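PDB 5KKU: polyketide synthase type I, which probably removes water from carrier-bound beta-hydroxyacyl intermediates during assembly of the polyketide antibiotic difficidin, through the N-terminal dehydratase domain present here. Local coordinates for residues 56-61 against 224-229; 86-91 against 111-116; 228-233 against 273-278; 261-266 against 277-282. All blocks are in the same frame, centred on the assembly; numbering follows the deposited sequence.

In the fold
The four contacts form a series of antiparallel pairings through a double-hotdog dehydratase domain. Contact 2 lies in the N-terminal hotdog and, in sequence, is nested inside the loop closed by contact 1; its strand 107-116 neighbours strand 55-62. Contact 1 joins strand 55-62 to strand 219-229 of the C-terminal hotdog, bridging the two halves. Contact 3 carries the same strand on to 272-283, and contact 4 leads from there to 258-266. The centres lie about 9 Å apart for contacts 1 and 2, about 10 Å for contacts 3 and 4, and about 19 Å for contacts 2 and 4. Strand-to-strand pairing thereby unites two hotdog units that contribute one predicted catalytic residue each.

Contact 1: 56-61 against 224-229; sequences ELRQII and IDRFCM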
# COMPACT_ATOMS: atom_id res chain seq x y z
N GLU A 56 -9.31 10.33 -6.84
CA GLU A 56 -7.92 10.04 -6.53
C GLU A 56 -7.57 10.55 -5.14
O GLU A 56 -8.40 11.15 -4.46
CB GLU A 56 -6.99 10.68 -7.57
CG GLU A 56 -6.95 12.19 -7.52
CD GLU A 56 -6.27 12.80 -8.73
OE1 GLU A 56 -6.29 12.16 -9.81
OE2 GLU A 56 -5.72 13.91 -8.61
N LEU A 57 -6.33 10.31 -4.72
CA LEU A 57 -5.87 10.73 -3.44
C LEU A 57 -4.58 11.51 -3.49
O LEU A 57 -3.73 11.24 -4.26
CB LEU A 57 -5.76 9.55 -2.50
CG LEU A 57 -6.88 8.56 -2.48
CD1 LEU A 57 -6.48 7.29 -1.81
CD2 LEU A 57 -8.12 9.10 -1.84
N ARG A 58 -4.45 12.50 -2.65
CA ARG A 58 -3.26 13.30 -2.59
C ARG A 58 -2.80 13.55 -1.17
O ARG A 58 -3.57 13.49 -0.28
CB ARG A 58 -3.46 14.61 -3.31
CG ARG A 58 -4.07 14.48 -4.67
CD ARG A 58 -4.04 15.80 -5.38
NE ARG A 58 -4.73 15.76 -6.64
CZ ARG A 58 -5.24 16.83 -7.23
NH1 ARG A 58 -5.13 18.00 -6.66
NH2 ARG A 58 -5.85 16.72 -8.38
N GLN A 59 -1.56 13.91 -0.98
CA GLN A 59 -0.99 14.20 0.31
C GLN A 59 -1.36 13.18 1.36
O GLN A 59 -1.72 13.51 2.43
CB GLN A 59 -1.32 15.60 0.77
CG GLN A 59 -1.07 16.68 -0.25
CD GLN A 59 0.34 16.71 -0.76
OE1 GLN A 59 1.26 16.90 -0.02
NE2 GLN A 59 0.50 16.51 -2.05
N ILE A 60 -1.19 11.92 1.06
CA ILE A 60 -1.42 10.85 2.00
C ILE A 60 -0.38 10.78 3.08
O ILE A 60 0.77 10.89 2.83
CB ILE A 60 -1.47 9.53 1.28
CG1 ILE A 60 -2.52 9.59 0.20
CG2 ILE A 60 -1.74 8.39 2.22
CD1 ILE A 60 -2.57 8.39 -0.67
N ILE A 61 -0.79 10.58 4.30
CA ILE A 61 0.14 10.38 5.38
C ILE A 61 -0.25 9.16 6.16
O ILE A 61 -1.31 9.10 6.64
CB ILE A 61 0.17 11.55 6.34
CG1 ILE A 61 0.41 12.84 5.62
CG2 ILE A 61 1.23 11.36 7.39
CD1 ILE A 61 0.22 14.07 6.48
N ILE A 224 2.30 9.92 0.57
CA ILE A 224 2.19 9.65 -0.85
C ILE A 224 1.68 10.92 -1.45
O ILE A 224 0.70 11.39 -1.00
CB ILE A 224 1.26 8.45 -1.21
CG1 ILE A 224 1.89 7.12 -0.88
CG2 ILE A 224 0.89 8.44 -2.68
CD1 ILE A 224 0.98 5.93 -1.03
N ASP A 225 2.34 11.49 -2.42
CA ASP A 225 1.87 12.76 -2.95
C ASP A 225 0.59 12.59 -3.72
O ASP A 225 -0.33 13.31 -3.55
CB ASP A 225 2.92 13.46 -3.78
CG ASP A 225 3.78 14.37 -2.98
OD1 ASP A 225 3.70 14.37 -1.75
OD2 ASP A 225 4.57 15.10 -3.54
N ARG A 226 0.54 11.59 -4.59
CA ARG A 226 -0.65 11.26 -5.31
C ARG A 226 -0.76 9.80 -5.63
O ARG A 226 0.20 9.20 -6.03
CB ARG A 226 -0.79 12.10 -6.58
CG ARG A 226 -2.03 11.77 -7.37
CD ARG A 226 -2.33 12.68 -8.53
NE ARG A 226 -1.78 12.12 -9.74
CZ ARG A 226 -2.49 11.51 -10.66
NH1 ARG A 226 -3.79 11.44 -10.55
NH2 ARG A 226 -1.89 11.02 -11.68
N PHE A 227 -1.94 9.24 -5.46
CA PHE A 227 -2.27 7.92 -5.92
C PHE A 227 -3.59 7.95 -6.64
O PHE A 227 -4.51 8.55 -6.19
CB PHE A 227 -2.30 6.91 -4.78
CG PHE A 227 -2.37 5.50 -5.24
CD1 PHE A 227 -3.55 4.93 -5.50
CD2 PHE A 227 -1.22 4.74 -5.41
CE1 PHE A 227 -3.63 3.64 -5.94
CE2 PHE A 227 -1.29 3.44 -5.83
CZ PHE A 227 -2.50 2.89 -6.10
N CYS A 228 -3.69 7.30 -7.76
CA CYS A 228 -4.88 7.36 -8.55
C CYS A 228 -5.16 6.05 -9.26
O CYS A 228 -4.34 5.59 -9.98
CB CYS A 228 -4.74 8.51 -9.55
SG CYS A 228 -6.12 8.81 -10.62
N MET A 229 -6.19 5.32 -9.16
CA MET A 229 -6.74 4.12 -9.79
C MET A 229 -7.42 4.46 -11.10
O MET A 229 -8.35 5.27 -11.13
CB MET A 229 -7.72 3.41 -8.86
CG MET A 229 -7.11 2.82 -7.60
SD MET A 229 -5.84 1.59 -7.95
CE MET A 229 -6.81 0.28 -8.69
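Ile224 and Ile60 begin the pairing, exchanging two backbone hydrogen bonds. Their side chains lie alongside each other and point the same way, with the two CB atoms 3.8 Å apart. Next comes Asp225, whose carbonyl accepts the N-H of Gln59 from a position well above the carbonyl plane. Gln59 has a left-handed backbone and joins Ile60 in facing Ile224, a G1 beta bulge at the corner where both strands change face.

Arg226 turns its guanidinium back across the neighbouring strand by a bend at chi3 (95°), bringing NH1 to 2.7 Å from Glu56 OE1. The salt bridge is short, but its hydrogen bond is weak (120° at the hydrogen), and the two planar groups stand 53° apart. Glu56 is also held from its own strand: Arg58 grips OE2 side-on, with NE at 2.9 Å and NH2 at 2.8 Å, both in the guanidinium plane. Two arginines thus hold one buried carboxylate, which would probably stabilise its negative charge. The strongest polar partner of Arg226 is Glu275.

Phe227 and Leu57 form a regular hydrogen-bonded pair, with Leu57 N to Phe227 O and Phe227 N to Leu57 O both 2.9 Å. Cys228 closes the series, its SG lying 3.7 Å from Glu56 CB.

The contact welds the N-terminal hotdog to the C-terminal one, as in double-hotdog dehydratases. Strand 107-116 flanks 55-62, strand 272-283 flanks 219-229, and helix 37-49 packs against Leu57, Ile224 and Phe227.

Contact 2: 86-91 against 111-116; sequences SWKVEI and ECQLYL
Ser86 sets its CB over one face of the Tyr115 ring, 3.8 Å from the centroid and only 11° off the ring normal, a CH-pi contact placed almost centrally. The same ring makes a cation-pi contact with Arg58 of the next strand. Trp87 is met instead at its rim by Leu116, whose CG lies in the indole plane, 4.0 Å from CZ3. Separately, Leu114 CD2 is 4.1 Å from Trp87 CE3.

Beside Val89, Cys112 offers its sulfur, with SG 4.2 Å from the valine CB. Charges gather on the other face. Lys88 reaches Glu111 OE2 with NZ at 3.6 Å, helped by a last bend at chi4 (69°) in an otherwise extended chain. Glu111 has its strongest partner in Lys63, whereas Glu90 runs beside it, pointing the same way, the two carboxylate planes 81° apart. The lysines probably offset the repulsion between these two acids.

Four backbone hydrogen bonds, two each in the Trp87-Leu114 and Val89-Cys112 pairs, lock the register. This is antiparallel sheet of the N-terminal hotdog fold, whose apolar face, with Val89 and Cys112, wraps the central helix 37-49.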
# COMPACT_ATOMS: atom_id res chain seq x y z
N SER A 86 -12.56 19.64 -2.82
CA SER A 86 -12.02 18.36 -2.40
C SER A 86 -12.69 17.87 -1.14
O SER A 86 -13.60 18.48 -0.69
CB SER A 86 -10.53 18.51 -2.14
OG SER A 86 -10.28 19.32 -1.05
N TRP A 87 -12.19 16.79 -0.59
CA TRP A 87 -12.58 16.36 0.73
C TRP A 87 -11.41 15.93 1.57
O TRP A 87 -10.57 15.24 1.09
CB TRP A 87 -13.56 15.21 0.63
CG TRP A 87 -14.81 15.64 0.13
CD1 TRP A 87 -15.82 16.10 0.83
CD2 TRP A 87 -15.20 15.70 -1.22
NE1 TRP A 87 -16.83 16.44 0.04
CE2 TRP A 87 -16.46 16.22 -1.26
CE3 TRP A 87 -14.56 15.40 -2.40
CZ2 TRP A 87 -17.14 16.42 -2.42
CZ3 TRP A 87 -15.21 15.59 -3.54
CH2 TRP A 87 -16.50 16.09 -3.56
N LYS A 88 -11.38 16.29 2.82
CA LYS A 88 -10.39 15.73 3.68
C LYS A 88 -10.86 14.42 4.24
O LYS A 88 -11.97 14.27 4.60
CB LYS A 88 -10.00 16.68 4.77
CG LYS A 88 -8.85 16.21 5.64
CD LYS A 88 -8.86 17.02 6.91
CE LYS A 88 -7.89 16.52 7.97
NZ LYS A 88 -6.50 16.74 7.57
N VAL A 89 -9.97 13.46 4.28
CA VAL A 89 -10.29 12.18 4.83
C VAL A 89 -9.35 11.77 5.94
O VAL A 89 -8.16 11.85 5.83
CB VAL A 89 -10.32 11.10 3.76
CG1 VAL A 89 -10.60 9.75 4.37
CG2 VAL A 89 -11.35 11.42 2.73
N GLU A 90 -9.90 11.29 7.03
CA GLU A 90 -9.08 10.78 8.10
C GLU A 90 -9.57 9.46 8.61
O GLU A 90 -10.76 9.28 8.77
CB GLU A 90 -9.01 11.77 9.23
CG GLU A 90 -8.20 12.98 8.90
CD GLU A 90 -8.27 14.02 9.98
OE1 GLU A 90 -7.24 14.35 10.56
OE2 GLU A 90 -9.38 14.48 10.25
N ILE A 91 -8.66 8.58 8.90
CA ILE A 91 -8.97 7.30 9.46
C ILE A 91 -8.42 7.14 10.87
O ILE A 91 -7.26 7.29 11.13
CB ILE A 91 -8.47 6.18 8.59
CG1 ILE A 91 -9.02 6.30 7.20
CG2 ILE A 91 -8.82 4.85 9.21
CD1 ILE A 91 -8.54 5.23 6.31
N GLU A 111 -4.33 10.14 6.95
CA GLU A 111 -5.01 11.29 6.39
C GLU A 111 -4.66 11.52 4.95
O GLU A 111 -3.64 11.20 4.52
CB GLU A 111 -4.73 12.53 7.20
CG GLU A 111 -3.37 13.13 7.00
CD GLU A 111 -3.22 14.47 7.65
OE1 GLU A 111 -3.10 14.50 8.87
OE2 GLU A 111 -3.21 15.47 6.93
N CYS A 112 -5.58 12.04 4.18
CA CYS A 112 -5.29 12.44 2.82
C CYS A 112 -6.31 13.45 2.31
O CYS A 112 -7.23 13.76 2.99
CB CYS A 112 -5.25 11.23 1.90
SG CYS A 112 -6.80 10.38 1.67
N GLN A 113 -6.18 13.89 1.08
CA GLN A 113 -7.15 14.75 0.45
C GLN A 113 -7.73 14.09 -0.75
O GLN A 113 -7.04 13.69 -1.63
CB GLN A 113 -6.51 16.04 0.05
CG GLN A 113 -5.92 16.80 1.16
CD GLN A 113 -6.94 17.60 1.93
OE1 GLN A 113 -7.99 17.99 1.41
NE2 GLN A 113 -6.65 17.84 3.16
N LEU A 114 -9.02 13.95 -0.78
CA LEU A 114 -9.68 13.25 -1.86
C LEU A 114 -10.25 14.18 -2.93
O LEU A 114 -11.07 14.98 -2.67
CB LEU A 114 -10.74 12.36 -1.30
CG LEU A 114 -11.42 11.35 -2.19
CD1 LEU A 114 -11.90 10.28 -1.27
CD2 LEU A 114 -12.57 11.89 -3.02
N TYR A 115 -9.79 14.07 -4.16
CA TYR A 115 -10.28 14.88 -5.25
C TYR A 115 -11.05 14.08 -6.27
O TYR A 115 -10.87 12.92 -6.40
CB TYR A 115 -9.14 15.51 -5.99
CG TYR A 115 -8.41 16.52 -5.24
CD1 TYR A 115 -7.59 16.16 -4.21
CD2 TYR A 115 -8.51 17.84 -5.54
CE1 TYR A 115 -6.92 17.09 -3.50
CE2 TYR A 115 -7.83 18.79 -4.84
CZ TYR A 115 -7.04 18.40 -3.82
OH TYR A 115 -6.36 19.32 -3.11
N LEU A 116 -11.86 14.75 -7.03
CA LEU A 116 -12.52 14.06 -8.08
C LEU A 116 -11.50 13.91 -9.21
O LEU A 116 -10.75 14.78 -9.47
CB LEU A 116 -13.75 14.83 -8.51
CG LEU A 116 -14.84 14.85 -7.45
CD1 LEU A 116 -15.60 16.15 -7.50
CD2 LEU A 116 -15.82 13.72 -7.59

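Contact 3: 228-233 against 273-278; sequences CMYQPF and LAECEK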
# COMPACT_ATOMS: atom_id res chain seq x y z
N CYS A 228 -3.69 7.30 -7.76
CA CYS A 228 -4.88 7.36 -8.55
C CYS A 228 -5.16 6.05 -9.26
O CYS A 228 -4.34 5.59 -9.98
CB CYS A 228 -4.74 8.51 -9.55
SG CYS A 228 -6.12 8.81 -10.62
N MET A 229 -6.19 5.32 -9.16
CA MET A 229 -6.74 4.12 -9.79
C MET A 229 -7.42 4.46 -11.10
O MET A 229 -8.35 5.27 -11.13
CB MET A 229 -7.72 3.41 -8.86
CG MET A 229 -7.11 2.82 -7.60
SD MET A 229 -5.84 1.59 -7.95
CE MET A 229 -6.81 0.28 -8.69
N TYR A 230 -6.99 3.97 -12.22
CA TYR A 230 -7.76 4.35 -13.37
C TYR A 230 -8.63 3.20 -13.80
O TYR A 230 -9.67 3.39 -14.35
CB TYR A 230 -6.89 4.85 -14.47
CG TYR A 230 -6.18 6.09 -14.18
CD1 TYR A 230 -6.75 7.32 -14.40
CD2 TYR A 230 -4.91 6.06 -13.70
CE1 TYR A 230 -6.07 8.48 -14.16
CE2 TYR A 230 -4.23 7.20 -13.46
CZ TYR A 230 -4.80 8.39 -13.69
OH TYR A 230 -4.07 9.47 -13.41
N GLN A 231 -8.22 2.00 -13.48
CA GLN A 231 -8.90 0.81 -13.88
C GLN A 231 -8.73 -0.26 -12.81
O GLN A 231 -7.80 -0.20 -12.04
CB GLN A 231 -8.33 0.31 -15.18
CG GLN A 231 -9.33 0.02 -16.26
CD GLN A 231 -9.85 1.25 -16.97
OE1 GLN A 231 -9.19 2.25 -17.03
NE2 GLN A 231 -11.03 1.14 -17.53
N PRO A 232 -9.62 -1.23 -12.74
CA PRO A 232 -9.49 -2.30 -11.76
C PRO A 232 -8.38 -3.27 -12.09
O PRO A 232 -8.12 -3.48 -13.22
CB PRO A 232 -10.83 -2.99 -11.83
CG PRO A 232 -11.34 -2.67 -13.16
CD PRO A 232 -10.85 -1.32 -13.50
N PHE A 233 -7.72 -3.79 -11.09
CA PHE A 233 -6.66 -4.72 -11.32
C PHE A 233 -7.09 -6.04 -11.97
O PHE A 233 -8.06 -6.59 -11.61
CB PHE A 233 -5.99 -5.04 -9.98
CG PHE A 233 -5.22 -3.91 -9.38
CD1 PHE A 233 -4.58 -3.00 -10.15
CD2 PHE A 233 -5.11 -3.80 -8.02
CE1 PHE A 233 -3.84 -2.00 -9.57
CE2 PHE A 233 -4.38 -2.80 -7.44
CZ PHE A 233 -3.75 -1.89 -8.22
N LEU A 273 -3.03 1.24 -15.10
CA LEU A 273 -4.06 0.87 -14.16
C LEU A 273 -4.05 1.83 -12.99
O LEU A 273 -5.09 2.21 -12.56
CB LEU A 273 -4.00 -0.58 -13.67
CG LEU A 273 -3.62 -1.71 -14.59
CD1 LEU A 273 -3.14 -2.93 -13.86
CD2 LEU A 273 -4.67 -2.06 -15.60
N ALA A 274 -2.88 2.19 -12.54
CA ALA A 274 -2.73 3.10 -11.46
C ALA A 274 -1.45 3.93 -11.50
O ALA A 274 -0.49 3.54 -12.05
CB ALA A 274 -2.83 2.33 -10.17
N GLU A 275 -1.45 5.08 -10.85
CA GLU A 275 -0.30 5.92 -10.76
C GLU A 275 -0.01 6.30 -9.33
O GLU A 275 -0.91 6.68 -8.60
CB GLU A 275 -0.49 7.19 -11.56
CG GLU A 275 -0.48 7.08 -13.06
CD GLU A 275 -0.38 8.42 -13.71
OE1 GLU A 275 -1.18 9.26 -13.43
OE2 GLU A 275 0.54 8.66 -14.45
N CYS A 276 1.23 6.27 -8.96
CA CYS A 276 1.65 6.68 -7.68
C CYS A 276 2.77 7.66 -7.77
O CYS A 276 3.81 7.36 -8.22
CB CYS A 276 2.04 5.48 -6.86
SG CYS A 276 2.52 5.80 -5.20
N GLU A 277 2.56 8.84 -7.26
CA GLU A 277 3.55 9.86 -7.35
C GLU A 277 4.21 10.06 -6.03
O GLU A 277 3.55 10.36 -5.08
CB GLU A 277 2.92 11.15 -7.78
CG GLU A 277 2.74 11.30 -9.23
CD GLU A 277 2.08 12.59 -9.55
OE1 GLU A 277 2.40 13.58 -8.89
OE2 GLU A 277 1.26 12.60 -10.45
N LYS A 278 5.50 9.88 -6.00
CA LYS A 278 6.31 10.10 -4.85
C LYS A 278 5.89 9.32 -3.60
O LYS A 278 5.48 9.88 -2.64
CB LYS A 278 6.44 11.59 -4.59
CG LYS A 278 7.65 11.95 -3.78
CD LYS A 278 7.42 13.18 -2.95
CE LYS A 278 8.70 13.96 -2.74
NZ LYS A 278 9.79 13.27 -1.99
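The end of strand 219-229 pairs with strand 272-283 in the C-terminal hotdog, and Cys228 opposite Glu275 is its last hydrogen-bonded pair here, with two backbone bonds. Beyond Met229 the chain leaves the strand, yet it stays tethered to its neighbour. Leu273 O accepts two N-H groups in succession, from Tyr230 N at 2.6 Å and from Gln231 N at 3.3 Å, so a single carbonyl holds both residues where the chain leaves the strand.

Tyr230 swings its ring back along the strand. Its OH donates to Glu275 OE1 at 2.9 Å, reaching the anti side of the carboxylate but 32° out of its plane, while ring and carboxylate are 58° apart. Arg226 NH2 reaches both of these atoms, in a hydrogen bond with Tyr230 OH and a salt bridge with Glu275 OE1, and Arg226 is the strongest partner of this acid. Cys228 SG lies over one face of the tyrosine ring, toward its rim.

Strand 272-283 carries a classic beta bulge on its other side, where Leu273 and Ala274 both face Ile265 of strand 258-266.

On the apolar side, Met229 is folded twice. The bend at chi2 sets SD 3.8 Å from Ala274 CB, and the further bend at chi3 lays CE 3.7 Å above one face of the Phe233 ring. Leu273 approaches that ring at its edge, with CD1 4.0 Å from Phe233 CD1. Phe196 meets Phe233 edge-to-face, and the Phe233 side chain is about 10 Å from that of Asp198, the predicted proton donor.

Contact 4: 261-266 against 277-282; sequences ADFTIY and EKLTVK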
# COMPACT_ATOMS: atom_id res chain seq x y z
N ALA A 261 10.02 7.57 -4.38
CA ALA A 261 9.92 7.19 -5.78
C ALA A 261 8.50 7.17 -6.30
O ALA A 261 7.59 7.12 -5.57
CB ALA A 261 10.56 5.83 -6.01
N ASP A 262 8.18 7.13 -7.46
CA ASP A 262 6.99 7.05 -8.28
C ASP A 262 6.90 5.66 -8.81
O ASP A 262 7.91 5.05 -9.06
CB ASP A 262 7.09 7.93 -9.52
CG ASP A 262 7.01 9.41 -9.23
OD1 ASP A 262 6.61 9.81 -8.15
OD2 ASP A 262 7.36 10.16 -10.15
N PHE A 263 5.73 5.10 -8.93
CA PHE A 263 5.59 3.86 -9.64
C PHE A 263 4.36 3.93 -10.48
O PHE A 263 3.50 4.70 -10.19
CB PHE A 263 5.66 2.60 -8.72
CG PHE A 263 4.50 2.40 -7.78
CD1 PHE A 263 3.29 1.91 -8.20
CD2 PHE A 263 4.64 2.66 -6.44
CE1 PHE A 263 2.25 1.72 -7.32
CE2 PHE A 263 3.61 2.47 -5.58
CZ PHE A 263 2.41 2.00 -6.03
N THR A 264 4.28 3.14 -11.54
CA THR A 264 3.07 3.02 -12.32
C THR A 264 2.68 1.58 -12.44
O THR A 264 3.52 0.77 -12.67
CB THR A 264 3.22 3.61 -13.74
OG1 THR A 264 3.73 4.93 -13.67
CG2 THR A 264 1.92 3.55 -14.51
N ILE A 265 1.42 1.26 -12.31
CA ILE A 265 0.95 -0.10 -12.41
C ILE A 265 0.30 -0.31 -13.74
O ILE A 265 -0.64 0.33 -14.04
CB ILE A 265 -0.00 -0.48 -11.26
CG1 ILE A 265 0.60 -0.20 -9.90
CG2 ILE A 265 -0.30 -1.94 -11.31
CD1 ILE A 265 -0.22 -0.67 -8.73
N TYR A 266 0.84 -1.22 -14.51
CA TYR A 266 0.33 -1.57 -15.82
C TYR A 266 -0.42 -2.89 -15.87
O TYR A 266 -0.15 -3.73 -15.08
CB TYR A 266 1.48 -1.63 -16.80
CG TYR A 266 2.07 -0.31 -17.13
CD1 TYR A 266 1.46 0.56 -18.01
CD2 TYR A 266 3.25 0.09 -16.53
CE1 TYR A 266 2.02 1.77 -18.27
CE2 TYR A 266 3.81 1.29 -16.80
CZ TYR A 266 3.19 2.13 -17.65
OH TYR A 266 3.80 3.29 -17.85
N GLU A 277 2.56 8.84 -7.26
CA GLU A 277 3.55 9.86 -7.35
C GLU A 277 4.21 10.06 -6.03
O GLU A 277 3.55 10.36 -5.08
CB GLU A 277 2.92 11.15 -7.78
CG GLU A 277 2.74 11.30 -9.23
CD GLU A 277 2.08 12.59 -9.55
OE1 GLU A 277 2.40 13.58 -8.89
OE2 GLU A 277 1.26 12.60 -10.45
N LYS A 278 5.50 9.88 -6.00
CA LYS A 278 6.31 10.10 -4.85
C LYS A 278 5.89 9.32 -3.60
O LYS A 278 5.48 9.88 -2.64
CB LYS A 278 6.44 11.59 -4.59
CG LYS A 278 7.65 11.95 -3.78
CD LYS A 278 7.42 13.18 -2.95
CE LYS A 278 8.70 13.96 -2.74
NZ LYS A 278 9.79 13.27 -1.99
N LEU A 279 6.07 8.02 -3.61
CA LEU A 279 5.89 7.23 -2.41
C LEU A 279 7.09 7.39 -1.53
O LEU A 279 8.16 7.01 -1.87
CB LEU A 279 5.58 5.78 -2.70
CG LEU A 279 5.88 4.76 -1.62
CD1 LEU A 279 4.84 4.82 -0.55
CD2 LEU A 279 6.01 3.37 -2.14
N THR A 280 6.92 7.99 -0.39
CA THR A 280 8.02 8.20 0.49
C THR A 280 7.99 7.15 1.53
O THR A 280 6.99 6.91 2.07
CB THR A 280 8.00 9.58 1.13
OG1 THR A 280 8.18 10.57 0.14
CG2 THR A 280 9.12 9.72 2.10
N VAL A 281 9.13 6.56 1.80
CA VAL A 281 9.26 5.50 2.76
C VAL A 281 10.31 5.82 3.80
O VAL A 281 11.25 6.48 3.50
CB VAL A 281 9.49 4.17 2.06
CG1 VAL A 281 8.44 3.92 0.99
CG2 VAL A 281 10.89 4.06 1.50
N LYS A 282 10.13 5.37 5.04
CA LYS A 282 11.10 5.67 6.08
C LYS A 282 11.67 4.45 6.79
O LYS A 282 10.93 3.66 7.37
CB LYS A 282 10.49 6.63 7.11
CG LYS A 282 11.44 7.73 7.57
CD LYS A 282 10.80 8.59 8.65
CE LYS A 282 10.19 7.73 9.75
NZ LYS A 282 9.44 8.55 10.74
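Phe263 turns the edge of its ring to Leu279, whose CD2 lies near the ring plane, 4.3 Å from CE2. The contact is modest, but it is the one apolar side-chain contact between the two segments. Leu279 has CG anti to the backbone N (chi1 158°), which turns CD2 toward the aromatic ring.

Only one regular bridge remains between these segments, the hydrogen-bonded pair of Ala261 and Leu279. Its bonds are unequal. Leu279 N stands 2.6 Å from Ala261 O, whereas Ala261 N is 3.2 Å from Leu279 O and sits above that carbonyl's plane.

Next to the bridge, Asp262 brings a side chain where a backbone acceptor might be expected. Its OD1 is modelled 2.4 Å from Lys278 N, a hydrogen bond whose unusually short length is doubtful, and it also lies 3.2 Å from Glu277 CA. Lys278 has a left-handed backbone, and here strand 272-283 carries one residue more than its partner: Phe263 pairs with Cys276 on one side, Ala261 with Leu279 on the other. The segment axes cross at 122°, consistent with this kink. The lysine's own NZ is bound by Ser260 OG.

Among its neighbours, the hairpin lies between strand 236-248, where Ala261 touches Arg246, and strand 219-229, where Leu279 packs on Ile224 and Phe263 on Phe227, all within the C-terminal hotdog.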